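Local structure of teicoplanin pseudoaglycone deacetylases Orf2 (Actinoplanes teichomyceticus, 3DFF) at residues T8-I13 / L151-A156; I80-H85 / F223-R228; P181-E186 / T264-R269. The protein is a zinc-dependent deacetylase of the PIG-L family that probably hydrolyses the acetamide of the teicoplanin pseudoaglycone during antibiotic biosynthesis. All coordinates share one frame; numbering follows the deposited sequence.

In the fold
Contacts 1 and 3 belong to one mixed sheet, with strand order 9-14, 151-155, 182-185, 263-269 through its middle. Their centres lie about 9 Å apart. Strands 151-155 and 182-185 join them directly: Val152 O lies 2.9 Å from Arg183 N, and Thr154 O 2.8 Å from Trp185 N. Contact 2 is a separate helix pair, its centre about 18 Å from the centre of contact 1 and about 24 Å from that of contact 3. The zinc ion, held by His16, Asp19 and His164, is about 7 Å from the side chain of Cys155 in contact 1, about 8 Å from that of Trp185 in contact 3 and about 14 Å from that of Ala82.

Contact 1: residues T8-I13 / L151-A156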
ATOM      1  N   THR A   8      -8.590   9.113  19.222  1.00 34.87           N
ATOM      2  CA  THR A   8      -7.648   8.412  18.298  1.00 35.02           C
ATOM      3  C   THR A   8      -7.949   8.800  16.861  1.00 33.76           C
ATOM      4  O   THR A   8      -9.071   8.616  16.378  1.00 33.93           O
ATOM      5  CB  THR A   8      -7.728   6.887  18.429  1.00 35.35           C
ATOM      6  OG1 THR A   8      -7.517   6.518  19.792  1.00 38.06           O
ATOM      7  CG2 THR A   8      -6.653   6.211  17.565  1.00 35.95           C
ATOM      8  N   ARG A   9      -6.930   9.335  16.194  1.00 32.66           N
ATOM      9  CA  ARG A   9      -7.009   9.721  14.794  1.00 31.26           C
ATOM     10  C   ARG A   9      -5.954   8.894  14.038  1.00 29.14           C
ATOM     11  O   ARG A   9      -4.767   9.133  14.175  1.00 28.94           O
ATOM     12  CB  ARG A   9      -6.753  11.225  14.643  1.00 31.46           C
ATOM     13  CG  ARG A   9      -7.841  12.137  15.250  1.00 32.83           C
ATOM     14  CD  ARG A   9      -7.465  13.622  15.144  1.00 33.47           C
ATOM     15  NE  ARG A   9      -7.207  14.226  16.454  1.00 40.83           N
ATOM     16  CZ  ARG A   9      -6.047  14.176  17.114  1.00 42.50           C
ATOM     17  NH1 ARG A   9      -5.000  13.545  16.609  1.00 43.94           N
ATOM     18  NH2 ARG A   9      -5.933  14.758  18.298  1.00 44.02           N
ATOM     19  N   LEU A  10      -6.413   7.917  13.267  1.00 27.32           N
ATOM     20  CA  LEU A  10      -5.519   6.972  12.604  1.00 26.42           C
ATOM     21  C   LEU A  10      -5.402   7.311  11.119  1.00 24.54           C
ATOM     22  O   LEU A  10      -6.400   7.277  10.401  1.00 25.02           O
ATOM     23  CB  LEU A  10      -6.050   5.548  12.785  1.00 26.14           C
ATOM     24  CG  LEU A  10      -5.309   4.399  12.080  1.00 26.84           C
ATOM     25  CD1 LEU A  10      -3.893   4.297  12.564  1.00 27.52           C
ATOM     26  CD2 LEU A  10      -6.033   3.100  12.319  1.00 27.15           C
ATOM     27  N   LEU A  11      -4.193   7.649  10.680  1.00 23.17           N
ATOM     28  CA  LEU A  11      -3.942   7.906   9.255  1.00 21.90           C
ATOM     29  C   LEU A  11      -3.186   6.721   8.671  1.00 20.76           C
ATOM     30  O   LEU A  11      -2.041   6.478   9.063  1.00 20.65           O
ATOM     31  CB  LEU A  11      -3.106   9.176   9.070  1.00 22.24           C
ATOM     32  CG  LEU A  11      -2.654   9.560   7.647  1.00 22.60           C
ATOM     33  CD1 LEU A  11      -3.861   9.820   6.719  1.00 23.56           C
ATOM     34  CD2 LEU A  11      -1.703  10.750   7.695  1.00 23.15           C
ATOM     35  N   ALA A  12      -3.836   6.003   7.757  1.00 19.94           N
ATOM     36  CA  ALA A  12      -3.182   4.925   7.029  1.00 19.35           C
ATOM     37  C   ALA A  12      -2.702   5.506   5.706  1.00 19.33           C
ATOM     38  O   ALA A  12      -3.425   6.264   5.058  1.00 20.23           O
ATOM     39  CB  ALA A  12      -4.111   3.769   6.820  1.00 19.99           C
ATOM     40  N   ILE A  13      -1.478   5.169   5.318  1.00 17.68           N
ATOM     41  CA  ILE A  13      -0.943   5.670   4.049  1.00 17.00           C
ATOM     42  C   ILE A  13      -0.639   4.497   3.128  1.00 16.64           C
ATOM     43  O   ILE A  13       0.321   3.762   3.345  1.00 16.60           O
ATOM     44  CB  ILE A  13       0.282   6.540   4.287  1.00 16.99           C
ATOM     45  CG1 ILE A  13      -0.063   7.684   5.272  1.00 15.64           C
ATOM     46  CG2 ILE A  13       0.838   7.102   2.973  1.00 18.64           C
ATOM     47  CD1 ILE A  13       1.063   8.586   5.551  1.00 17.33           C
ATOM     48  N   LEU A 151      -1.655   8.484  15.241  1.00 25.46           N
ATOM     49  CA  LEU A 151      -0.913   7.312  14.770  1.00 24.25           C
ATOM     50  C   LEU A 151      -0.948   7.282  13.251  1.00 22.42           C
ATOM     51  O   LEU A 151      -2.002   7.495  12.655  1.00 22.84           O
ATOM     52  CB  LEU A 151      -1.533   6.011  15.282  1.00 23.81           C
ATOM     53  CG  LEU A 151      -0.838   4.691  14.874  1.00 25.31           C
ATOM     54  CD1 LEU A 151       0.596   4.668  15.335  1.00 26.79           C
ATOM     55  CD2 LEU A 151      -1.565   3.455  15.377  1.00 25.22           C
ATOM     56  N   VAL A 152       0.200   7.012  12.643  1.00 21.54           N
ATOM     57  CA  VAL A 152       0.252   6.765  11.196  1.00 20.41           C
ATOM     58  C   VAL A 152       0.710   5.322  10.963  1.00 19.77           C
ATOM     59  O   VAL A 152       1.669   4.863  11.600  1.00 19.75           O
ATOM     60  CB  VAL A 152       1.237   7.718  10.492  1.00 20.56           C
ATOM     61  CG1 VAL A 152       1.389   7.361   9.003  1.00 21.13           C
ATOM     62  CG2 VAL A 152       0.786   9.166  10.624  1.00 21.22           C
ATOM     63  N   VAL A 153       0.038   4.624  10.050  1.00 19.28           N
ATOM     64  CA  VAL A 153       0.484   3.284   9.633  1.00 18.54           C
ATOM     65  C   VAL A 153       0.666   3.274   8.122  1.00 18.28           C
ATOM     66  O   VAL A 153      -0.187   3.764   7.396  1.00 17.88           O
ATOM     67  CB  VAL A 153      -0.483   2.160  10.042  1.00 18.89           C
ATOM     68  CG1 VAL A 153       0.177   0.791   9.856  1.00 19.88           C
ATOM     69  CG2 VAL A 153      -0.913   2.313  11.533  1.00 20.07           C
ATOM     70  N   THR A 154       1.772   2.696   7.678  1.00 17.14           N
ATOM     71  CA  THR A 154       2.042   2.600   6.240  1.00 17.09           C
ATOM     72  C   THR A 154       2.714   1.261   5.961  1.00 16.97           C
ATOM     73  O   THR A 154       2.781   0.412   6.852  1.00 17.34           O
ATOM     74  CB  THR A 154       2.895   3.773   5.733  1.00 17.53           C
ATOM     75  OG1 THR A 154       2.860   3.750   4.297  1.00 16.24           O
ATOM     76  CG2 THR A 154       4.335   3.685   6.224  1.00 17.49           C
ATOM     77  N   CYS A 155       3.198   1.057   4.736  1.00 16.78           N
ATOM     78  CA  CYS A 155       3.680  -0.270   4.358  1.00 16.32           C
ATOM     79  C   CYS A 155       5.144  -0.481   4.711  1.00 15.93           C
ATOM     80  O   CYS A 155       5.954   0.454   4.676  1.00 15.75           O
ATOM     81  CB  CYS A 155       3.490  -0.489   2.863  1.00 16.16           C
ATOM     82  SG  CYS A 155       4.352   0.749   1.831  1.00 16.48           S
ATOM     83  N   ALA A 156       5.499  -1.733   5.026  1.00 15.55           N
ATOM     84  CA  ALA A 156       6.906  -2.089   5.179  1.00 15.55           C
ATOM     85  C   ALA A 156       7.680  -2.142   3.851  1.00 15.85           C
ATOM     86  O   ALA A 156       8.910  -2.115   3.861  1.00 16.49           O
ATOM     87  CB  ALA A 156       7.021  -3.455   5.892  1.00 15.57           C
TER
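Leu11 is bonded to strand 151-155 through both its backbone N and its backbone O. Its N donates to Leu151 O at 3.0 Å, and its O accepts from Val153 N. Two residues on, Ile13 N donates to Val153 O at 2.8 Å. The ladder starts with a weak bond, Leu151 N to Arg9 O at 3.4 Å. At the other end a side chain takes over: Thr154 OG1 donates to Ile13 O at 2.7 Å. This hydroxyl is anti to its own backbone N (chi1 -168°), which carries it back to the neighbouring strand. CA-H...O contacts fill in between the bonds, such as Val152 CA to Leu11 O.

Outside the backbone, the two faces pack separately. On the face of Leu10, Ala12, Leu151 and Val153, Leu10 CD1 lies against Leu151 CD2 and Val153 CG2, both at 3.7 Å. Trp185 of strand 182-185 packs on Val153 on this face. On the other face, the CD1 methyl of Ile13 meets Val152 CG1 at 3.7 Å. Leu11 lies alongside Val152 and points the same way. Helices 126-147 and 162-178 cover this second face; Leu11 touches Ile143, and Thr154 touches Ala171. The strands run parallel, 17° apart, with their C-terminal ends toward the zinc site. This is the parallel core of a Rossmann-like alpha/beta fold, as in other PIG-L deacetylases.

Contact 2: residues I80-H85 / F223-R228; sequences IAALDH and FQAVER
His85, at the end of helix 71-85, meets the C-terminal part of helix 216-226 in a close helix-helix contact. The backbones come near each other at two alanines, with Ala82 CA and Ala225 CA 4.5 Å apart. No bulky side chain separates them there. Ala82 CB rests on Ala225 O at 3.4 Å, and Ala225 CB rests on Ala82 O at 3.6 Å. Polar groups close one flank. His85 NE2 donates to Gln224 OE1 at 2.7 Å, with an N-H...O angle of 160°. The oxygen lies at the ring edge, and the NH meets one of its lone pairs. The imidazole swings across because its CG is anti to the backbone N (chi1 -163°).

The guanidinium of Arg228 covers one face of the same ring, offset toward the rim, with the two planes 37° apart. Its NH2 is 3.3 Å from His85 ND1, but the angle is poor for a hydrogen bond. Arg228 bends at chi2, and its NH1 donates to Gln224 O from above the carbonyl plane. The aliphatic part of Arg228 lies on Ala81 CB, with CG at 3.6 Å. A further bond joins His85 O to Gln221 NE2. Behind the pair, helix 19-33 offers Val21 to Leu83, Ala225 and Val226. Helix 243-254 backs Val226 through Phe244, and strand 89-92 touches Ile80 and Leu83.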
ATOM      1  N   ILE A  80     -13.090   3.272  -2.899  1.00 19.06           N
ATOM      2  CA  ILE A  80     -14.130   3.921  -2.110  1.00 19.74           C
ATOM      3  C   ILE A  80     -15.147   2.888  -1.611  1.00 19.45           C
ATOM      4  O   ILE A  80     -15.545   2.950  -0.446  1.00 21.41           O
ATOM      5  CB  ILE A  80     -14.813   5.029  -2.921  1.00 18.99           C
ATOM      6  CG1 ILE A  80     -13.797   6.153  -3.193  1.00 19.37           C
ATOM      7  CG2 ILE A  80     -16.057   5.577  -2.192  1.00 22.12           C
ATOM      8  CD1 ILE A  80     -14.277   7.156  -4.261  1.00 20.49           C
ATOM      9  N   ALA A  81     -15.520   1.945  -2.466  1.00 19.73           N
ATOM     10  CA  ALA A  81     -16.416   0.841  -2.076  1.00 19.77           C
ATOM     11  C   ALA A  81     -15.772   0.014  -0.954  1.00 20.69           C
ATOM     12  O   ALA A  81     -16.402  -0.235   0.076  1.00 20.37           O
ATOM     13  CB  ALA A  81     -16.769  -0.018  -3.268  1.00 20.59           C
ATOM     14  N   ALA A  82     -14.498  -0.359  -1.124  1.00 19.70           N
ATOM     15  CA  ALA A  82     -13.800  -1.175  -0.123  1.00 19.73           C
ATOM     16  C   ALA A  82     -13.739  -0.485   1.230  1.00 19.83           C
ATOM     17  O   ALA A  82     -14.111  -1.087   2.252  1.00 21.10           O
ATOM     18  CB  ALA A  82     -12.384  -1.547  -0.609  1.00 20.04           C
ATOM     19  N   LEU A  83     -13.307   0.777   1.237  1.00 19.01           N
ATOM     20  CA  LEU A  83     -13.159   1.556   2.466  1.00 20.19           C
ATOM     21  C   LEU A  83     -14.538   1.892   3.079  1.00 21.18           C
ATOM     22  O   LEU A  83     -14.692   1.830   4.304  1.00 22.60           O
ATOM     23  CB  LEU A  83     -12.314   2.816   2.207  1.00 19.40           C
ATOM     24  CG  LEU A  83     -10.882   2.480   1.765  1.00 18.14           C
ATOM     25  CD1 LEU A  83     -10.119   3.714   1.333  1.00 18.96           C
ATOM     26  CD2 LEU A  83     -10.144   1.776   2.915  1.00 18.09           C
ATOM     27  N   ASP A  84     -15.522   2.211   2.241  1.00 22.93           N
ATOM     28  CA  ASP A  84     -16.922   2.359   2.717  1.00 24.22           C
ATOM     29  C   ASP A  84     -17.375   1.079   3.432  1.00 25.00           C
ATOM     30  O   ASP A  84     -18.050   1.146   4.464  1.00 24.25           O
ATOM     31  CB  ASP A  84     -17.893   2.635   1.561  1.00 25.40           C
ATOM     32  CG  ASP A  84     -17.865   4.076   1.063  1.00 26.01           C
ATOM     33  OD1 ASP A  84     -17.212   4.939   1.662  1.00 26.58           O
ATOM     34  OD2 ASP A  84     -18.544   4.326   0.031  1.00 30.09           O
ATOM     35  N   HIS A  85     -16.990  -0.086   2.904  1.00 24.40           N
ATOM     36  CA  HIS A  85     -17.374  -1.355   3.531  1.00 25.51           C
ATOM     37  C   HIS A  85     -16.764  -1.531   4.916  1.00 25.65           C
ATOM     38  O   HIS A  85     -17.415  -2.107   5.812  1.00 26.30           O
ATOM     39  CB  HIS A  85     -17.043  -2.553   2.644  1.00 25.54           C
ATOM     40  CG  HIS A  85     -17.771  -3.802   3.041  1.00 27.48           C
ATOM     41  ND1 HIS A  85     -19.105  -4.010   2.753  1.00 30.07           N
ATOM     42  CD2 HIS A  85     -17.355  -4.901   3.718  1.00 28.81           C
ATOM     43  CE1 HIS A  85     -19.477  -5.185   3.232  1.00 30.16           C
ATOM     44  NE2 HIS A  85     -18.434  -5.746   3.822  1.00 30.27           N
ATOM     45  N   PHE A 223     -12.115  -9.338   4.336  1.00 22.02           N
ATOM     46  CA  PHE A 223     -12.156 -10.139   3.113  1.00 22.19           C
ATOM     47  C   PHE A 223     -13.242  -9.675   2.143  1.00 22.67           C
ATOM     48  O   PHE A 223     -13.013  -9.655   0.940  1.00 23.22           O
ATOM     49  CB  PHE A 223     -12.287 -11.644   3.440  1.00 22.17           C
ATOM     50  CG  PHE A 223     -11.024 -12.271   4.014  1.00 23.36           C
ATOM     51  CD1 PHE A 223      -9.914 -11.501   4.367  1.00 22.75           C
ATOM     52  CD2 PHE A 223     -10.970 -13.650   4.219  1.00 23.35           C
ATOM     53  CE1 PHE A 223      -8.752 -12.094   4.913  1.00 23.57           C
ATOM     54  CE2 PHE A 223      -9.828 -14.250   4.761  1.00 23.96           C
ATOM     55  CZ  PHE A 223      -8.719 -13.480   5.111  1.00 23.46           C
ATOM     56  N   GLN A 224     -14.415  -9.288   2.666  1.00 22.89           N
ATOM     57  CA  GLN A 224     -15.474  -8.719   1.827  1.00 22.71           C
ATOM     58  C   GLN A 224     -14.974  -7.418   1.181  1.00 22.01           C
ATOM     59  O   GLN A 224     -15.254  -7.159   0.019  1.00 22.08           O
ATOM     60  CB  GLN A 224     -16.737  -8.439   2.644  1.00 24.05           C
ATOM     61  CG  GLN A 224     -17.530  -9.690   2.999  1.00 24.83           C
ATOM     62  CD  GLN A 224     -18.486  -9.487   4.158  1.00 30.34           C
ATOM     63  OE1 GLN A 224     -18.768  -8.360   4.573  1.00 31.71           O
ATOM     64  NE2 GLN A 224     -18.990 -10.593   4.696  1.00 31.32           N
ATOM     65  N   ALA A 225     -14.233  -6.621   1.942  1.00 21.72           N
ATOM     66  CA  ALA A 225     -13.686  -5.356   1.425  1.00 21.14           C
ATOM     67  C   ALA A 225     -12.669  -5.610   0.312  1.00 21.33           C
ATOM     68  O   ALA A 225     -12.713  -4.964  -0.742  1.00 21.83           O
ATOM     69  CB  ALA A 225     -13.076  -4.526   2.541  1.00 20.75           C
ATOM     70  N   VAL A 226     -11.758  -6.556   0.532  1.00 20.87           N
ATOM     71  CA  VAL A 226     -10.831  -6.959  -0.521  1.00 20.73           C
ATOM     72  C   VAL A 226     -11.588  -7.286  -1.814  1.00 21.34           C
ATOM     73  O   VAL A 226     -11.183  -6.881  -2.909  1.00 21.04           O
ATOM     74  CB  VAL A 226      -9.948  -8.152  -0.071  1.00 20.36           C
ATOM     75  CG1 VAL A 226      -9.143  -8.713  -1.234  1.00 20.42           C
ATOM     76  CG2 VAL A 226      -9.038  -7.746   1.068  1.00 18.87           C
ATOM     77  N   GLU A 227     -12.736  -7.958  -1.703  1.00 21.21           N
ATOM     78  CA  GLU A 227     -13.488  -8.325  -2.891  1.00 22.31           C
ATOM     79  C   GLU A 227     -14.002  -7.142  -3.713  1.00 21.72           C
ATOM     80  O   GLU A 227     -14.387  -7.319  -4.869  1.00 23.70           O
ATOM     81  CB  GLU A 227     -14.645  -9.260  -2.522  1.00 22.52           C
ATOM     82  CG  GLU A 227     -14.134 -10.587  -2.018  1.00 25.73           C
ATOM     83  CD  GLU A 227     -15.241 -11.550  -1.667  1.00 30.93           C
ATOM     84  OE1 GLU A 227     -16.173 -11.161  -0.932  1.00 33.80           O
ATOM     85  OE2 GLU A 227     -15.168 -12.703  -2.130  1.00 33.15           O
ATOM     86  N   ARG A 228     -14.028  -5.951  -3.115  1.00 21.64           N
ATOM     87  CA  ARG A 228     -14.494  -4.763  -3.819  1.00 21.67           C
ATOM     88  C   ARG A 228     -13.473  -4.375  -4.875  1.00 21.38           C
ATOM     89  O   ARG A 228     -13.823  -3.712  -5.851  1.00 21.88           O
ATOM     90  CB  ARG A 228     -14.737  -3.596  -2.860  1.00 21.96           C
ATOM     91  CG  ARG A 228     -16.178  -3.456  -2.408  1.00 23.67           C
ATOM     92  CD  ARG A 228     -16.594  -4.606  -1.525  1.00 25.28           C
ATOM     93  NE  ARG A 228     -17.977  -4.456  -1.057  1.00 24.96           N
ATOM     94  CZ  ARG A 228     -18.709  -5.476  -0.614  1.00 27.09           C
ATOM     95  NH1 ARG A 228     -18.194  -6.701  -0.578  1.00 27.55           N
ATOM     96  NH2 ARG A 228     -19.964  -5.275  -0.218  1.00 27.08           N
TER

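Contact 3: residues P181-E186 / T264-R269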
ATOM      1  N   PRO A 181       3.869   9.219  15.883  1.00 24.89           N
ATOM      2  CA  PRO A 181       4.212   7.789  15.935  1.00 24.02           C
ATOM      3  C   PRO A 181       3.833   7.126  14.634  1.00 22.71           C
ATOM      4  O   PRO A 181       2.779   7.438  14.083  1.00 22.16           O
ATOM      5  CB  PRO A 181       3.276   7.223  17.000  1.00 24.30           C
ATOM      6  CG  PRO A 181       2.767   8.382  17.751  1.00 24.63           C
ATOM      7  CD  PRO A 181       2.868   9.590  16.903  1.00 25.10           C
ATOM      8  N   VAL A 182       4.654   6.180  14.201  1.00 22.06           N
ATOM      9  CA  VAL A 182       4.405   5.475  12.947  1.00 21.20           C
ATOM     10  C   VAL A 182       4.668   3.975  13.101  1.00 20.68           C
ATOM     11  O   VAL A 182       5.552   3.572  13.849  1.00 20.33           O
ATOM     12  CB  VAL A 182       5.238   6.090  11.798  1.00 21.63           C
ATOM     13  CG1 VAL A 182       6.732   5.896  12.008  1.00 23.10           C
ATOM     14  CG2 VAL A 182       4.779   5.557  10.433  1.00 22.77           C
ATOM     15  N   ARG A 183       3.869   3.172  12.398  1.00 20.07           N
ATOM     16  CA  ARG A 183       4.047   1.721  12.367  1.00 20.22           C
ATOM     17  C   ARG A 183       4.022   1.309  10.906  1.00 19.74           C
ATOM     18  O   ARG A 183       3.485   2.045  10.071  1.00 20.08           O
ATOM     19  CB  ARG A 183       2.932   0.991  13.115  1.00 19.85           C
ATOM     20  CG  ARG A 183       2.798   1.338  14.597  1.00 21.99           C
ATOM     21  CD  ARG A 183       1.676   0.544  15.240  1.00 22.46           C
ATOM     22  NE  ARG A 183       1.969  -0.886  15.331  1.00 25.60           N
ATOM     23  CZ  ARG A 183       2.697  -1.448  16.298  1.00 26.07           C
ATOM     24  NH1 ARG A 183       3.227  -0.701  17.263  1.00 26.98           N
ATOM     25  NH2 ARG A 183       2.921  -2.755  16.288  1.00 26.22           N
ATOM     26  N   LEU A 184       4.629   0.162  10.605  1.00 19.01           N
ATOM     27  CA  LEU A 184       4.552  -0.398   9.253  1.00 18.30           C
ATOM     28  C   LEU A 184       3.776  -1.696   9.299  1.00 18.00           C
ATOM     29  O   LEU A 184       3.983  -2.497  10.209  1.00 18.90           O
ATOM     30  CB  LEU A 184       5.943  -0.680   8.710  1.00 18.25           C
ATOM     31  CG  LEU A 184       6.958   0.462   8.798  1.00 18.55           C
ATOM     32  CD1 LEU A 184       8.267   0.065   8.144  1.00 20.31           C
ATOM     33  CD2 LEU A 184       6.410   1.749   8.181  1.00 16.81           C
ATOM     34  N   TRP A 185       2.931  -1.933   8.306  1.00 16.67           N
ATOM     35  CA  TRP A 185       2.247  -3.221   8.225  1.00 16.70           C
ATOM     36  C   TRP A 185       3.028  -4.167   7.344  1.00 17.21           C
ATOM     37  O   TRP A 185       3.847  -3.755   6.514  1.00 16.94           O
ATOM     38  CB  TRP A 185       0.806  -3.078   7.713  1.00 16.95           C
ATOM     39  CG  TRP A 185       0.677  -2.506   6.328  1.00 16.31           C
ATOM     40  CD1 TRP A 185       1.192  -3.021   5.158  1.00 17.05           C
ATOM     41  CD2 TRP A 185      -0.026  -1.316   5.962  1.00 17.42           C
ATOM     42  NE1 TRP A 185       0.855  -2.205   4.086  1.00 16.10           N
ATOM     43  CE2 TRP A 185       0.116  -1.149   4.562  1.00 17.78           C
ATOM     44  CE3 TRP A 185      -0.745  -0.358   6.684  1.00 18.69           C
ATOM     45  CZ2 TRP A 185      -0.477  -0.068   3.870  1.00 18.59           C
ATOM     46  CZ3 TRP A 185      -1.313   0.734   5.989  1.00 18.59           C
ATOM     47  CH2 TRP A 185      -1.180   0.847   4.606  1.00 16.82           C
ATOM     48  N   GLU A 186       2.755  -5.457   7.512  1.00 18.03           N
ATOM     49  CA  GLU A 186       3.364  -6.468   6.668  1.00 17.96           C
ATOM     50  C   GLU A 186       2.632  -6.482   5.331  1.00 18.15           C
ATOM     51  O   GLU A 186       1.423  -6.758   5.294  1.00 18.99           O
ATOM     52  CB  GLU A 186       3.248  -7.821   7.384  1.00 18.70           C
ATOM     53  CG  GLU A 186       3.962  -8.920   6.669  1.00 19.60           C
ATOM     54  CD  GLU A 186       3.763 -10.272   7.337  1.00 23.29           C
ATOM     55  OE1 GLU A 186       2.641 -10.561   7.815  1.00 22.63           O
ATOM     56  OE2 GLU A 186       4.743 -11.047   7.379  1.00 23.98           O
ATOM     57  N   THR A 264       2.286  -5.964  12.405  1.00 21.50           N
ATOM     58  CA  THR A 264       2.792  -4.601  12.262  1.00 21.62           C
ATOM     59  C   THR A 264       4.031  -4.386  13.147  1.00 21.83           C
ATOM     60  O   THR A 264       4.222  -5.096  14.137  1.00 22.14           O
ATOM     61  CB  THR A 264       1.713  -3.534  12.618  1.00 21.95           C
ATOM     62  OG1 THR A 264       1.326  -3.649  14.004  1.00 22.36           O
ATOM     63  CG2 THR A 264       0.481  -3.655  11.727  1.00 23.31           C
ATOM     64  N   TRP A 265       4.873  -3.417  12.792  1.00 20.82           N
ATOM     65  CA  TRP A 265       6.051  -3.105  13.587  1.00 21.52           C
ATOM     66  C   TRP A 265       6.071  -1.621  13.860  1.00 21.74           C
ATOM     67  O   TRP A 265       5.767  -0.829  12.957  1.00 21.22           O
ATOM     68  CB  TRP A 265       7.332  -3.421  12.835  1.00 21.59           C
ATOM     69  CG  TRP A 265       7.536  -4.840  12.467  1.00 22.03           C
ATOM     70  CD1 TRP A 265       8.182  -5.795  13.198  1.00 23.33           C
ATOM     71  CD2 TRP A 265       7.123  -5.470  11.250  1.00 22.15           C
ATOM     72  NE1 TRP A 265       8.191  -6.988  12.509  1.00 23.00           N
ATOM     73  CE2 TRP A 265       7.545  -6.816  11.314  1.00 22.41           C
ATOM     74  CE3 TRP A 265       6.439  -5.026  10.110  1.00 21.78           C
ATOM     75  CZ2 TRP A 265       7.301  -7.729  10.280  1.00 22.40           C
ATOM     76  CZ3 TRP A 265       6.201  -5.935   9.072  1.00 22.51           C
ATOM     77  CH2 TRP A 265       6.632  -7.271   9.173  1.00 23.21           C
ATOM     78  N   PRO A 266       6.464  -1.217  15.082  1.00 22.06           N
ATOM     79  CA  PRO A 266       6.658   0.223  15.280  1.00 22.32           C
ATOM     80  C   PRO A 266       7.977   0.622  14.642  1.00 22.29           C
ATOM     81  O   PRO A 266       8.894  -0.198  14.574  1.00 22.90           O
ATOM     82  CB  PRO A 266       6.738   0.351  16.801  1.00 22.88           C
ATOM     83  CG  PRO A 266       7.323  -0.978  17.247  1.00 22.37           C
ATOM     84  CD  PRO A 266       6.754  -2.004  16.300  1.00 22.46           C
ATOM     85  N   VAL A 267       8.073   1.854  14.145  1.00 21.85           N
ATOM     86  CA  VAL A 267       9.329   2.362  13.631  1.00 21.69           C
ATOM     87  C   VAL A 267       9.879   3.371  14.630  1.00 22.10           C
ATOM     88  O   VAL A 267       9.193   4.334  14.996  1.00 22.93           O
ATOM     89  CB  VAL A 267       9.178   3.084  12.282  1.00 22.38           C
ATOM     90  CG1 VAL A 267      10.553   3.380  11.711  1.00 21.57           C
ATOM     91  CG2 VAL A 267       8.402   2.216  11.334  1.00 21.54           C
ATOM     92  N   VAL A 268      11.100   3.129  15.065  1.00 21.25           N
ATOM     93  CA  VAL A 268      11.738   3.990  16.052  1.00 21.71           C
ATOM     94  C   VAL A 268      13.075   4.478  15.507  1.00 21.45           C
ATOM     95  O   VAL A 268      13.540   4.022  14.454  1.00 22.11           O
ATOM     96  CB  VAL A 268      11.883   3.251  17.401  1.00 21.35           C
ATOM     97  CG1 VAL A 268      10.516   2.784  17.912  1.00 21.47           C
ATOM     98  CG2 VAL A 268      12.864   2.069  17.255  1.00 21.74           C
ATOM     99  N   ARG A 269      13.697   5.433  16.195  1.00 21.24           N
ATOM    100  CA  ARG A 269      14.994   5.917  15.783  1.00 20.91           C
ATOM    101  C   ARG A 269      16.100   4.964  16.236  1.00 20.78           C
ATOM    102  O   ARG A 269      16.064   4.422  17.362  1.00 20.84           O
ATOM    103  CB  ARG A 269      15.241   7.335  16.323  1.00 21.20           C
ATOM    104  CG  ARG A 269      14.251   8.351  15.776  1.00 21.30           C
ATOM    105  CD  ARG A 269      14.468   8.582  14.285  1.00 23.45           C
ATOM    106  NE  ARG A 269      15.759   9.206  14.038  1.00 22.31           N
ATOM    107  CZ  ARG A 269      16.277   9.481  12.843  1.00 24.72           C
ATOM    108  NH1 ARG A 269      15.626   9.183  11.725  1.00 25.07           N
ATOM    109  NH2 ARG A 269      17.459  10.061  12.756  1.00 25.30           N
TER
HETATM  110  O   HOH W   1       7.243   6.034  15.757  1.00 26.72           O
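The guanidinium of Arg183 lies over the opposite strand, across the backbone between Trp265 and Pro266. Trp265 C sits beneath its centre, on one face, and Pro266 N lies nearer the rim of that same face. At the edge is Thr264 OG1, in the guanidinium plane. It accepts two bonds there, from Arg183 NE at 3.1 Å and from Arg183 NH2 at 2.9 Å. The arginine chain bends at chi3 (68°), which turns its end over strand 263-269. The Thr264 methyl CG2 turns instead to Trp185, with CG2 to CA at 3.9 Å.

The Trp265 indole lies on the other side of the sheet. Its benzo end reaches the backbone and CB of Glu186, with CZ3 to Glu186 CA at 3.8 Å. The Glu186 carboxylate plane stands nearly perpendicular to the ring. Glu186 OE1 is hydrogen-bonded to His250 NE2. Both residues are known ligands of a further zinc ion, but that ion is not bound to this chain here. Further along the strands, Val267 CG2 presses on Leu184 CG at 3.4 Å, a tight carbon contact. Val182 CG1 packs on Val267 CB, and Leu172 of helix 162-178 touches both valines.

Strand 263-269 adds antiparallel to strand 182-185. Leu184 N donates to Trp265 O at 2.8 Å, and Trp265 N donates back to Leu184 O at 2.9 Å. Val267 N bonds to Val182 O. A water bridges Val182 N and Val267 O, accepting from the first and donating to the second. The face of Arg183, Thr264 and Pro266 thus combines a polar grip with packing on backbone and proline, while Leu184, Trp265 and Val267 make a mainly apolar side. The side-on grip on one oxygen fixes the rotation of the guanidinium, and the backbone bonds with the bridging water hold the register.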